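Local atomic coordinates of putative alpha-L-fucosidase (Bacteroides thetaiotaomicron, PDB entry 3EYP), a protein that probably hydrolyses alpha-L-fucosidic linkages, as a member of glycosyl hydrolase family 29. Residues A[23-28]-A[162-167]; A[14-19]-A[117-122]; A[184-189]-A[203-208]. All coordinates share one frame; numbering follows the deposited sequence.

Contact 1: residues A[23-28]-A[162-167]; sequences IAFFHF and ETWWDG. With GOL (glycerol), chain D.
Phe25 drives the edge of its ring into the face of the Trp164 indole in a T-shaped pair. The evidence is the separation of 4.9 Å between the centroid of the Phe25 ring and that of the Trp164 six-membered ring, with the planes at 63°. Its leading atom, CZ of Phe25, sits over the middle of that indole and comes 3.8 Å from CE2 of Trp164. His27 sets its CE1 over the centre of one face of the Phe25 ring, 3.4 Å above the plane, while Trp164 NE1 is hydrogen-bonded to Glu253 OE2, which fixes how the indole is turned. On the same dense side, Ile23 pushes its terminal methyl CD1 to 3.6 Å from Glu162 OE1, an oxygen whose salt-bridge partner is Arg20.

The nearest CA atoms, those of Ile23 and Glu162, are 10.0 Å apart, so only side chains meet: strands 22-26 and 162-164 are not neighbours in the parallel sheet, and their inward residues touch across the interior of the TIM barrel, the fold of the family 29 catalytic domain.

Past the C-terminal ends of these strands the packing gives way to a looser polar pocket, where the two segments are joined through a glycerol, probably from the crystallisation liquor. His27 NE2 and glycerol O2 share a hydrogen bond of 2.9 Å, fairly straight at 160°, and O2 lies near the imidazole plane. On the other segment, Asp166 OD2 accepts from glycerol O1 at 2.7 Å, and glycerol O2 reaches the same Asp166 OD2 at a longer 3.2 Å. Asp166 is partly exposed; its CG is anti to the backbone N (chi1 -161°), which turns the carboxylate into the pocket, where Tyr123 also bonds OD2. Glu39 and His77 hold the glycerol as well.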
loop_
_atom_site.group_PDB
_atom_site.type_symbol
_atom_site.label_atom_id
_atom_site.label_comp_id
_atom_site.label_asym_id
_atom_site.label_seq_id
_atom_site.Cartn_x
_atom_site.Cartn_y
_atom_site.Cartn_z
ATOM N N ILE A 23 3.131 0.952 -4.101
ATOM C CA ILE A 23 2.603 0.314 -5.347
ATOM C C ILE A 23 2.076 1.408 -6.279
ATOM O O ILE A 23 1.463 2.371 -5.801
ATOM C CB ILE A 23 1.471 -0.700 -5.059
ATOM C CG1 ILE A 23 1.883 -1.697 -4.008
ATOM C CG2 ILE A 23 1.053 -1.404 -6.316
ATOM C CD1 ILE A 23 0.732 -2.658 -3.520
ATOM N N ALA A 24 2.358 1.357 -7.586
ATOM C CA ALA A 24 1.680 2.316 -8.482
ATOM C C ALA A 24 0.320 1.841 -8.999
ATOM O O ALA A 24 0.113 0.694 -9.241
ATOM C CB ALA A 24 2.574 2.732 -9.648
ATOM N N PHE A 25 -0.616 2.796 -9.123
ATOM C CA PHE A 25 -1.894 2.561 -9.786
ATOM C C PHE A 25 -1.774 3.314 -11.111
ATOM O O PHE A 25 -1.126 4.325 -11.176
ATOM C CB PHE A 25 -3.040 3.242 -9.023
ATOM C CG PHE A 25 -4.195 2.351 -8.659
ATOM C CD1 PHE A 25 -4.489 1.190 -9.365
ATOM C CD2 PHE A 25 -5.040 2.725 -7.592
ATOM C CE1 PHE A 25 -5.538 0.450 -9.039
ATOM C CE2 PHE A 25 -6.114 1.964 -7.259
ATOM C CZ PHE A 25 -6.369 0.822 -7.948
ATOM N N PHE A 26 -2.335 2.749 -12.154
ATOM C CA PHE A 26 -2.372 3.364 -13.482
ATOM C C PHE A 26 -3.793 3.294 -13.967
ATOM O O PHE A 26 -4.242 2.260 -14.486
ATOM C CB PHE A 26 -1.472 2.656 -14.498
ATOM C CG PHE A 26 0.008 2.825 -14.244
ATOM C CD1 PHE A 26 0.547 4.052 -14.090
ATOM C CD2 PHE A 26 0.839 1.718 -14.187
ATOM C CE1 PHE A 26 1.873 4.211 -13.853
ATOM C CE2 PHE A 26 2.186 1.871 -13.954
ATOM C CZ PHE A 26 2.700 3.101 -13.760
ATOM N N HIS A 27 -4.520 4.384 -13.749
ATOM C CA HIS A 27 -5.893 4.516 -14.195
ATOM C C HIS A 27 -5.891 5.113 -15.622
ATOM O O HIS A 27 -5.559 6.276 -15.826
ATOM C CB HIS A 27 -6.733 5.423 -13.296
ATOM C CG HIS A 27 -7.314 4.727 -12.114
ATOM N ND1 HIS A 27 -6.525 4.267 -11.084
ATOM C CD2 HIS A 27 -8.593 4.362 -11.812
ATOM C CE1 HIS A 27 -7.292 3.653 -10.194
ATOM N NE2 HIS A 27 -8.549 3.703 -10.600
ATOM N N PHE A 28 -6.219 4.239 -16.555
ATOM C CA PHE A 28 -6.154 4.520 -17.996
ATOM C C PHE A 28 -7.200 3.680 -18.719
ATOM O O PHE A 28 -7.434 2.484 -18.423
ATOM C CB PHE A 28 -4.753 4.204 -18.488
ATOM C CG PHE A 28 -4.501 4.461 -19.970
ATOM C CD1 PHE A 28 -4.502 5.776 -20.481
ATOM C CD2 PHE A 28 -4.081 3.407 -20.775
ATOM C CE1 PHE A 28 -4.183 6.011 -21.798
ATOM C CE2 PHE A 28 -3.764 3.620 -22.132
ATOM C CZ PHE A 28 -3.817 4.898 -22.653
ATOM N N GLU A 162 -0.848 -8.853 -7.781
ATOM C CA GLU A 162 -2.073 -8.307 -7.143
ATOM C C GLU A 162 -3.239 -8.291 -8.081
ATOM O O GLU A 162 -3.102 -7.945 -9.255
ATOM C CB GLU A 162 -1.854 -6.897 -6.612
ATOM C CG GLU A 162 -2.954 -6.403 -5.684
ATOM C CD GLU A 162 -2.460 -5.513 -4.546
ATOM O OE1 GLU A 162 -1.245 -5.597 -4.215
ATOM O OE2 GLU A 162 -3.298 -4.697 -4.032
ATOM N N THR A 163 -4.390 -8.695 -7.542
ATOM C CA THR A 163 -5.698 -8.533 -8.233
ATOM C C THR A 163 -6.537 -7.653 -7.350
ATOM O O THR A 163 -6.624 -7.873 -6.151
ATOM C CB THR A 163 -6.398 -9.898 -8.469
ATOM O OG1 THR A 163 -5.669 -10.651 -9.434
ATOM C CG2 THR A 163 -7.792 -9.754 -8.992
ATOM N N TRP A 164 -7.111 -6.620 -7.948
ATOM C CA TRP A 164 -7.840 -5.575 -7.206
ATOM C C TRP A 164 -9.310 -5.632 -7.536
ATOM O O TRP A 164 -9.706 -5.493 -8.715
ATOM C CB TRP A 164 -7.319 -4.220 -7.572
ATOM C CG TRP A 164 -7.029 -3.271 -6.482
ATOM C CD1 TRP A 164 -5.925 -3.238 -5.699
ATOM C CD2 TRP A 164 -7.829 -2.160 -6.090
ATOM N NE1 TRP A 164 -6.007 -2.205 -4.802
ATOM C CE2 TRP A 164 -7.151 -1.504 -5.044
ATOM C CE3 TRP A 164 -9.064 -1.661 -6.516
ATOM C CZ2 TRP A 164 -7.654 -0.351 -4.424
ATOM C CZ3 TRP A 164 -9.561 -0.525 -5.890
ATOM C CH2 TRP A 164 -8.835 0.118 -4.871
ATOM N N TRP A 165 -10.117 -5.755 -6.478
ATOM C CA TRP A 165 -11.586 -5.774 -6.622
ATOM C C TRP A 165 -12.181 -4.549 -5.957
ATOM O O TRP A 165 -12.328 -4.509 -4.734
ATOM C CB TRP A 165 -12.218 -7.032 -6.040
ATOM C CG TRP A 165 -11.943 -8.294 -6.824
ATOM C CD1 TRP A 165 -11.690 -8.372 -8.145
ATOM C CD2 TRP A 165 -11.905 -9.641 -6.327
ATOM N NE1 TRP A 165 -11.499 -9.657 -8.522
ATOM C CE2 TRP A 165 -11.588 -10.474 -7.421
ATOM C CE3 TRP A 165 -12.101 -10.224 -5.073
ATOM C CZ2 TRP A 165 -11.500 -11.867 -7.313
ATOM C CZ3 TRP A 165 -11.976 -11.602 -4.946
ATOM C CH2 TRP A 165 -11.719 -12.422 -6.072
ATOM N N ASP A 166 -12.476 -3.544 -6.775
ATOM C CA ASP A 166 -13.108 -2.295 -6.305
ATOM C C ASP A 166 -14.499 -2.619 -5.812
ATOM O O ASP A 166 -15.251 -3.366 -6.445
ATOM C CB ASP A 166 -13.176 -1.271 -7.434
ATOM C CG ASP A 166 -13.367 0.152 -6.994
ATOM O OD1 ASP A 166 -14.106 0.464 -6.030
ATOM O OD2 ASP A 166 -12.865 1.023 -7.723
ATOM N N GLY A 167 -14.857 -2.033 -4.683
ATOM C CA GLY A 167 -16.195 -2.239 -4.128
ATOM C C GLY A 167 -17.293 -1.330 -4.677
ATOM O O GLY A 167 -18.503 -1.603 -4.523
HETATM C C1 GOL D . -10.640 4.114 -6.952
HETATM O O1 GOL D . -11.511 3.061 -6.626
HETATM C C2 GOL D . -10.856 4.444 -8.403
HETATM O O2 GOL D . -11.056 3.239 -9.130
HETATM C C3 GOL D . -12.034 5.377 -8.466
HETATM O O3 GOL D . -12.753 5.169 -9.634
#

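Contact 2: residues A[14-19]-A[117-122]; sequences QLEWYN and GLKAGI
Glu16 and Lys119 join the helix 12-20, which precedes the first strand of the TIM barrel, to the N-terminal start of strand 119-124, so the contact lies at the N-terminal end of the barrel. It is a surface contact between two partly exposed side chains that approach from opposite directions.

The electrostatic part is one salt bridge: Lys119 NZ donates to Glu16 OE2 at 2.8 Å. The ammonium arrives on the anti side of that oxygen, 27° out of the carboxylate plane, so the other carboxylate oxygen is turned off the lysine. OE2 is shared, because Arg20, one turn further along the helix, forms a second salt bridge to it through NE. Two cationic groups thus converge on one oxygen, an arrangement likely to stabilise the ionised glutamate. Replacing Glu16 by an alanine would probably leave the Lys119 ammonium and the Arg20 guanidinium without this shared counter-charge, the lysine end then being held less firmly, with its contact to Trp161 remaining.

Van der Waals contact follows the same line of approach. The lysine, extended beyond CG, lays its last methylenes beside the carboxylate, with CE of Lys119 3.4 Å from Glu16 OE2 and CD of Lys119 3.6 Å from it. A cation-pi contact with Trp161 gives Lys119 a second, aromatic partner.

Backbone bonds anchor both bases. In the helix, Tyr18 N bonds Gln14 O at 3.0 Å; Lys119 pairs with Pro69 and Ala71 beside it in the sheet, just after a Schellman motif at Gly117 ends helix 105-116. Glu16 CG, set anti to the backbone N (chi1 176°), lies 3.7 Å from Lys119 NZ, and the bend at chi2 (-80°) turns the carboxylate beyond it.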
loop_
_atom_site.group_PDB
_atom_site.type_symbol
_atom_site.label_atom_id
_atom_site.label_comp_id
_atom_site.label_asym_id
_atom_site.label_seq_id
_atom_site.Cartn_x
_atom_site.Cartn_y
_atom_site.Cartn_z
ATOM N N GLN A 14 1.120 -11.770 2.411
ATOM C CA GLN A 14 0.961 -10.545 3.147
ATOM C C GLN A 14 2.314 -9.979 3.511
ATOM O O GLN A 14 2.521 -8.818 3.477
ATOM C CB GLN A 14 0.028 -10.700 4.344
ATOM C CG GLN A 14 -1.413 -10.997 3.921
ATOM C CD GLN A 14 -2.291 -11.413 5.095
ATOM O OE1 GLN A 14 -1.843 -12.154 5.973
ATOM N NE2 GLN A 14 -3.548 -10.966 5.115
ATOM N N LEU A 15 3.265 -10.833 3.811
ATOM C CA LEU A 15 4.628 -10.344 4.106
ATOM C C LEU A 15 5.270 -9.725 2.848
ATOM O O LEU A 15 5.943 -8.716 2.889
ATOM C CB LEU A 15 5.499 -11.500 4.625
ATOM C CG LEU A 15 5.246 -12.073 6.011
ATOM C CD1 LEU A 15 6.091 -13.429 6.127
ATOM C CD2 LEU A 15 5.681 -10.994 7.037
ATOM N N GLU A 16 5.086 -10.389 1.728
ATOM C CA GLU A 16 5.660 -9.914 0.439
ATOM C C GLU A 16 5.089 -8.519 0.094
ATOM O O GLU A 16 5.806 -7.571 -0.239
ATOM C CB GLU A 16 5.378 -10.960 -0.658
ATOM C CG GLU A 16 5.840 -10.533 -2.076
ATOM C CD GLU A 16 4.854 -9.579 -2.750
ATOM O OE1 GLU A 16 3.633 -9.883 -2.706
ATOM O OE2 GLU A 16 5.305 -8.539 -3.305
ATOM N N TRP A 17 3.784 -8.405 0.276
ATOM C CA TRP A 17 3.029 -7.159 0.001
ATOM C C TRP A 17 3.469 -6.039 0.922
ATOM O O TRP A 17 3.749 -4.919 0.502
ATOM C CB TRP A 17 1.519 -7.422 0.133
ATOM C CG TRP A 17 0.630 -6.214 0.220
ATOM C CD1 TRP A 17 0.063 -5.542 -0.816
ATOM C CD2 TRP A 17 0.153 -5.571 1.424
ATOM N NE1 TRP A 17 -0.740 -4.510 -0.343
ATOM C CE2 TRP A 17 -0.682 -4.495 1.025
ATOM C CE3 TRP A 17 0.407 -5.751 2.778
ATOM C CZ2 TRP A 17 -1.278 -3.643 1.934
ATOM C CZ3 TRP A 17 -0.184 -4.898 3.690
ATOM C CH2 TRP A 17 -1.035 -3.855 3.261
ATOM N N TYR A 18 3.623 -6.365 2.199
ATOM C CA TYR A 18 4.053 -5.350 3.161
ATOM C C TYR A 18 5.416 -4.750 2.771
ATOM O O TYR A 18 5.680 -3.550 2.899
ATOM C CB TYR A 18 4.091 -5.935 4.595
ATOM C CG TYR A 18 3.016 -5.436 5.527
ATOM C CD1 TYR A 18 2.272 -6.329 6.301
ATOM C CD2 TYR A 18 2.783 -4.065 5.670
ATOM C CE1 TYR A 18 1.325 -5.871 7.198
ATOM C CE2 TYR A 18 1.828 -3.596 6.541
ATOM C CZ TYR A 18 1.086 -4.501 7.280
ATOM O OH TYR A 18 0.144 -4.042 8.162
ATOM N N ASN A 19 6.287 -5.636 2.309
ATOM C CA ASN A 19 7.657 -5.281 1.997
ATOM C C ASN A 19 7.806 -4.379 0.764
ATOM O O ASN A 19 8.845 -3.725 0.550
ATOM C CB ASN A 19 8.499 -6.549 1.819
ATOM C CG ASN A 19 9.984 -6.242 1.813
ATOM O OD1 ASN A 19 10.477 -5.421 2.608
ATOM N ND2 ASN A 19 10.691 -6.834 0.860
ATOM N N GLY A 117 11.785 -5.416 -14.339
ATOM C CA GLY A 117 11.844 -6.101 -13.054
ATOM C C GLY A 117 10.870 -5.725 -11.961
ATOM O O GLY A 117 11.132 -5.897 -10.769
ATOM N N LEU A 118 9.719 -5.256 -12.412
ATOM C CA LEU A 118 8.651 -4.741 -11.555
ATOM C C LEU A 118 7.532 -5.770 -11.504
ATOM O O LEU A 118 7.351 -6.547 -12.415
ATOM C CB LEU A 118 8.192 -3.395 -12.083
ATOM C CG LEU A 118 9.296 -2.329 -12.115
ATOM C CD1 LEU A 118 8.751 -0.986 -12.527
ATOM C CD2 LEU A 118 9.983 -2.241 -10.767
ATOM N N LYS A 119 6.843 -5.833 -10.371
ATOM C CA LYS A 119 5.749 -6.771 -10.218
ATOM C C LYS A 119 4.454 -6.193 -10.786
ATOM O O LYS A 119 4.001 -5.128 -10.374
ATOM C CB LYS A 119 5.552 -7.170 -8.729
ATOM C CG LYS A 119 6.818 -7.772 -8.067
ATOM C CD LYS A 119 6.754 -7.652 -6.496
ATOM C CE LYS A 119 7.537 -8.801 -5.870
ATOM N NZ LYS A 119 7.887 -8.615 -4.455
ATOM N N ALA A 120 3.827 -6.971 -11.650
ATOM C CA ALA A 120 2.583 -6.561 -12.355
ATOM C C ALA A 120 1.358 -6.952 -11.564
ATOM O O ALA A 120 1.293 -8.010 -10.945
ATOM C CB ALA A 120 2.488 -7.186 -13.762
ATOM N N GLY A 121 0.396 -6.054 -11.570
ATOM C CA GLY A 121 -0.922 -6.344 -11.027
ATOM C C GLY A 121 -2.024 -5.841 -11.935
ATOM O O GLY A 121 -1.810 -5.020 -12.837
ATOM N N ILE A 122 -3.199 -6.353 -11.651
ATOM C CA ILE A 122 -4.400 -6.136 -12.416
ATOM C C ILE A 122 -5.619 -5.704 -11.601
ATOM O O ILE A 122 -5.997 -6.314 -10.584
ATOM C CB ILE A 122 -4.820 -7.440 -13.136
ATOM C CG1 ILE A 122 -3.752 -7.945 -14.143
ATOM C CG2 ILE A 122 -6.095 -7.246 -13.827
ATOM C CD1 ILE A 122 -3.447 -6.910 -15.323
#

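Contact 3: residues A[184-189]-A[203-208]; sequences IVREKQ and FADVRW
Arg186 NH1 and Asp205 OD2 form the one direct link between residues 184-189 and 203-208. It counts as a salt bridge, but as a hydrogen bond it is weak: 3.3 Å between NH1 of Arg186 and OD2 of Asp205, with an N-H...acceptor angle of 135°. The oxygen lies at the guanidinium edge, near its plane, yet the carboxylate plane is turned 49° against the guanidinium, so the two groups do not pair flat, side by side. The Arg186 chain bends at chi2 (80°) and again at chi3, which curls the guanidinium back beside its own helix end.

A water fills out this first shell. It lies at the edge of the guanidinium, in plane, accepting weakly from Arg186 NH1 at 2.8 Å. Its own protons go to Phe203 O, also 2.8 Å from the water oxygen, and, weakly, to Asp205 OD1. The backbone of Phe203 thereby joins the bridge without its ring taking part.

Asp205 is positioned mainly from elsewhere. OD2 takes its strongest bond from the backbone N of Ile194, and OD1 has a salt bridge from Arg13, so the buried carboxylate is gripped at both oxygens and the arginine of the helix is an additional, looser partner. Ile194 belongs to strand 193-195. Backbone bonds run from Val206 to Ile194 and Gly196, and from Arg207 to Pro251 and Glu253; they reach both outermost strands of the parallel sheet, 193-195 and 253-257, consistent with the loop closing the TIM barrel between them. Helix 175-188 packs outside.

Further out, the helix end is held by Gln189 N bonded to Val185 O at 2.7 Å, and by the Gln189 side chain, which bonds Met154, Gly158 and Ile160. Phe203 stacks on Tyr182 of the same helix.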
loop_
_atom_site.group_PDB
_atom_site.type_symbol
_atom_site.label_atom_id
_atom_site.label_comp_id
_atom_site.label_asym_id
_atom_site.label_seq_id
_atom_site.Cartn_x
_atom_site.Cartn_y
_atom_site.Cartn_z
ATOM N N ILE A 184 -10.033 -19.134 -9.203
ATOM C CA ILE A 184 -9.232 -18.921 -10.415
ATOM C C ILE A 184 -7.941 -18.254 -10.093
ATOM O O ILE A 184 -6.878 -18.708 -10.487
ATOM C CB ILE A 184 -9.995 -18.142 -11.516
ATOM C CG1 ILE A 184 -11.136 -19.024 -12.021
ATOM C CG2 ILE A 184 -9.029 -17.671 -12.606
ATOM C CD1 ILE A 184 -12.376 -18.290 -12.450
ATOM N N VAL A 185 -8.045 -17.139 -9.404
ATOM C CA VAL A 185 -6.832 -16.389 -9.000
ATOM C C VAL A 185 -5.819 -17.271 -8.258
ATOM O O VAL A 185 -4.598 -17.365 -8.585
ATOM C CB VAL A 185 -7.181 -15.060 -8.220
ATOM C CG1 VAL A 185 -5.913 -14.349 -7.736
ATOM C CG2 VAL A 185 -8.028 -14.045 -9.120
ATOM N N ARG A 186 -6.350 -17.980 -7.279
ATOM C CA ARG A 186 -5.522 -18.709 -6.307
ATOM C C ARG A 186 -4.826 -19.880 -7.032
ATOM O O ARG A 186 -3.654 -20.181 -6.822
ATOM C CB ARG A 186 -6.397 -19.177 -5.156
ATOM C CG ARG A 186 -5.721 -19.367 -3.835
ATOM C CD ARG A 186 -5.501 -18.056 -3.056
ATOM N NE ARG A 186 -4.444 -17.373 -3.742
ATOM C CZ ARG A 186 -4.225 -16.069 -3.722
ATOM N NH1 ARG A 186 -4.943 -15.243 -2.951
ATOM N NH2 ARG A 186 -3.244 -15.622 -4.451
ATOM N N GLU A 187 -5.565 -20.531 -7.913
ATOM C CA GLU A 187 -5.013 -21.659 -8.671
ATOM C C GLU A 187 -3.949 -21.239 -9.672
ATOM O O GLU A 187 -2.856 -21.802 -9.754
ATOM C CB GLU A 187 -6.123 -22.458 -9.352
ATOM C CG GLU A 187 -5.559 -23.393 -10.422
ATOM C CD GLU A 187 -6.613 -24.243 -11.067
ATOM O OE1 GLU A 187 -6.946 -23.980 -12.248
ATOM O OE2 GLU A 187 -7.105 -25.187 -10.395
ATOM N N LYS A 188 -4.233 -20.185 -10.403
ATOM C CA LYS A 188 -3.360 -19.820 -11.496
ATOM C C LYS A 188 -2.193 -18.975 -11.056
ATOM O O LYS A 188 -1.165 -18.966 -11.685
ATOM C CB LYS A 188 -4.148 -19.071 -12.573
ATOM C CG LYS A 188 -5.173 -19.982 -13.217
ATOM C CD LYS A 188 -5.802 -19.360 -14.442
ATOM C CE LYS A 188 -6.674 -20.371 -15.190
ATOM N NZ LYS A 188 -5.830 -21.175 -16.155
ATOM N N GLN A 189 -2.416 -18.220 -9.986
ATOM C CA GLN A 189 -1.464 -17.210 -9.476
ATOM C C GLN A 189 -1.296 -17.301 -7.948
ATOM O O GLN A 189 -1.788 -16.441 -7.186
ATOM C CB GLN A 189 -1.970 -15.818 -9.859
ATOM C CG GLN A 189 -2.027 -15.558 -11.395
ATOM C CD GLN A 189 -0.655 -15.493 -12.040
ATOM O OE1 GLN A 189 0.364 -15.343 -11.344
ATOM N NE2 GLN A 189 -0.613 -15.520 -13.398
ATOM N N PHE A 203 -12.050 -13.698 1.103
ATOM C CA PHE A 203 -11.006 -13.991 0.162
ATOM C C PHE A 203 -9.907 -12.928 0.127
ATOM O O PHE A 203 -8.872 -13.070 -0.521
ATOM C CB PHE A 203 -11.621 -14.189 -1.215
ATOM C CG PHE A 203 -12.810 -15.089 -1.198
ATOM C CD1 PHE A 203 -12.663 -16.419 -0.804
ATOM C CD2 PHE A 203 -14.058 -14.639 -1.576
ATOM C CE1 PHE A 203 -13.757 -17.279 -0.828
ATOM C CE2 PHE A 203 -15.168 -15.494 -1.556
ATOM C CZ PHE A 203 -15.013 -16.799 -1.176
ATOM N N ALA A 204 -10.173 -11.836 0.797
ATOM C CA ALA A 204 -9.267 -10.696 0.780
ATOM C C ALA A 204 -7.983 -11.030 1.517
ATOM O O ALA A 204 -8.012 -11.622 2.610
ATOM C CB ALA A 204 -9.965 -9.485 1.467
ATOM N N ASP A 205 -6.881 -10.605 0.934
ATOM C CA ASP A 205 -5.559 -10.623 1.563
ATOM C C ASP A 205 -5.315 -9.294 2.256
ATOM O O ASP A 205 -4.686 -9.217 3.328
ATOM C CB ASP A 205 -4.462 -10.905 0.550
ATOM C CG ASP A 205 -4.533 -12.304 0.022
ATOM O OD1 ASP A 205 -4.579 -13.265 0.814
ATOM O OD2 ASP A 205 -4.521 -12.437 -1.184
ATOM N N VAL A 206 -5.793 -8.258 1.595
ATOM C CA VAL A 206 -5.686 -6.869 2.097
ATOM C C VAL A 206 -7.012 -6.156 1.962
ATOM O O VAL A 206 -7.855 -6.492 1.099
ATOM C CB VAL A 206 -4.515 -6.121 1.440
ATOM C CG1 VAL A 206 -3.199 -6.951 1.598
ATOM C CG2 VAL A 206 -4.778 -5.818 -0.080
ATOM N N ARG A 207 -7.193 -5.157 2.817
ATOM C CA ARG A 207 -8.434 -4.405 2.860
ATOM C C ARG A 207 -8.288 -2.957 2.471
ATOM O O ARG A 207 -7.204 -2.368 2.521
ATOM C CB ARG A 207 -8.994 -4.437 4.313
ATOM C CG ARG A 207 -8.129 -3.690 5.370
ATOM C CD ARG A 207 -8.777 -3.711 6.809
ATOM N NE ARG A 207 -8.281 -2.636 7.671
ATOM C CZ ARG A 207 -7.396 -2.785 8.662
ATOM N NH1 ARG A 207 -6.785 -3.943 8.849
ATOM N NH2 ARG A 207 -7.011 -1.736 9.388
ATOM N N TRP A 208 -9.439 -2.359 2.196
ATOM C CA TRP A 208 -9.565 -0.901 2.156
ATOM C C TRP A 208 -9.543 -0.258 3.555
ATOM O O TRP A 208 -9.824 -0.873 4.563
ATOM C CB TRP A 208 -10.841 -0.478 1.428
ATOM C CG TRP A 208 -10.855 0.950 1.039
ATOM C CD1 TRP A 208 -9.825 1.679 0.518
ATOM C CD2 TRP A 208 -11.986 1.820 1.087
ATOM N NE1 TRP A 208 -10.254 2.966 0.259
ATOM C CE2 TRP A 208 -11.578 3.067 0.593
ATOM C CE3 TRP A 208 -13.313 1.658 1.513
ATOM C CZ2 TRP A 208 -12.464 4.159 0.497
ATOM C CZ3 TRP A 208 -14.187 2.723 1.408
ATOM C CH2 TRP A 208 -13.766 3.946 0.905
HETATM O O HOH W 1 -6.524 -14.618 -0.757
#

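In the fold
The three contacts lie about 12 to 13 Å apart, centre to centre, in one TIM barrel. Contact 1 spans its interior and binds a glycerol at the C-terminal strand ends, where glycosidases of this fold keep their active site; contact 2 sits at the other end. They meet in the sheet, through probable hydrogen bonds of 2.9 Å from Trp164 N to Ile122 O and from Ile122 N to Glu162 O, and at Arg20, which bridges Glu162 and Glu16. Contacts 2 and 3 join where Gln14 NE2 probably bonds Asp205 O at 2.7 Å and Trp17 CE2 packs 3.6 Å from Val206 CG1. Contacts 1 and 3 barely touch, Thr163 OG1 lying 4.1 Å from Val185 CG1.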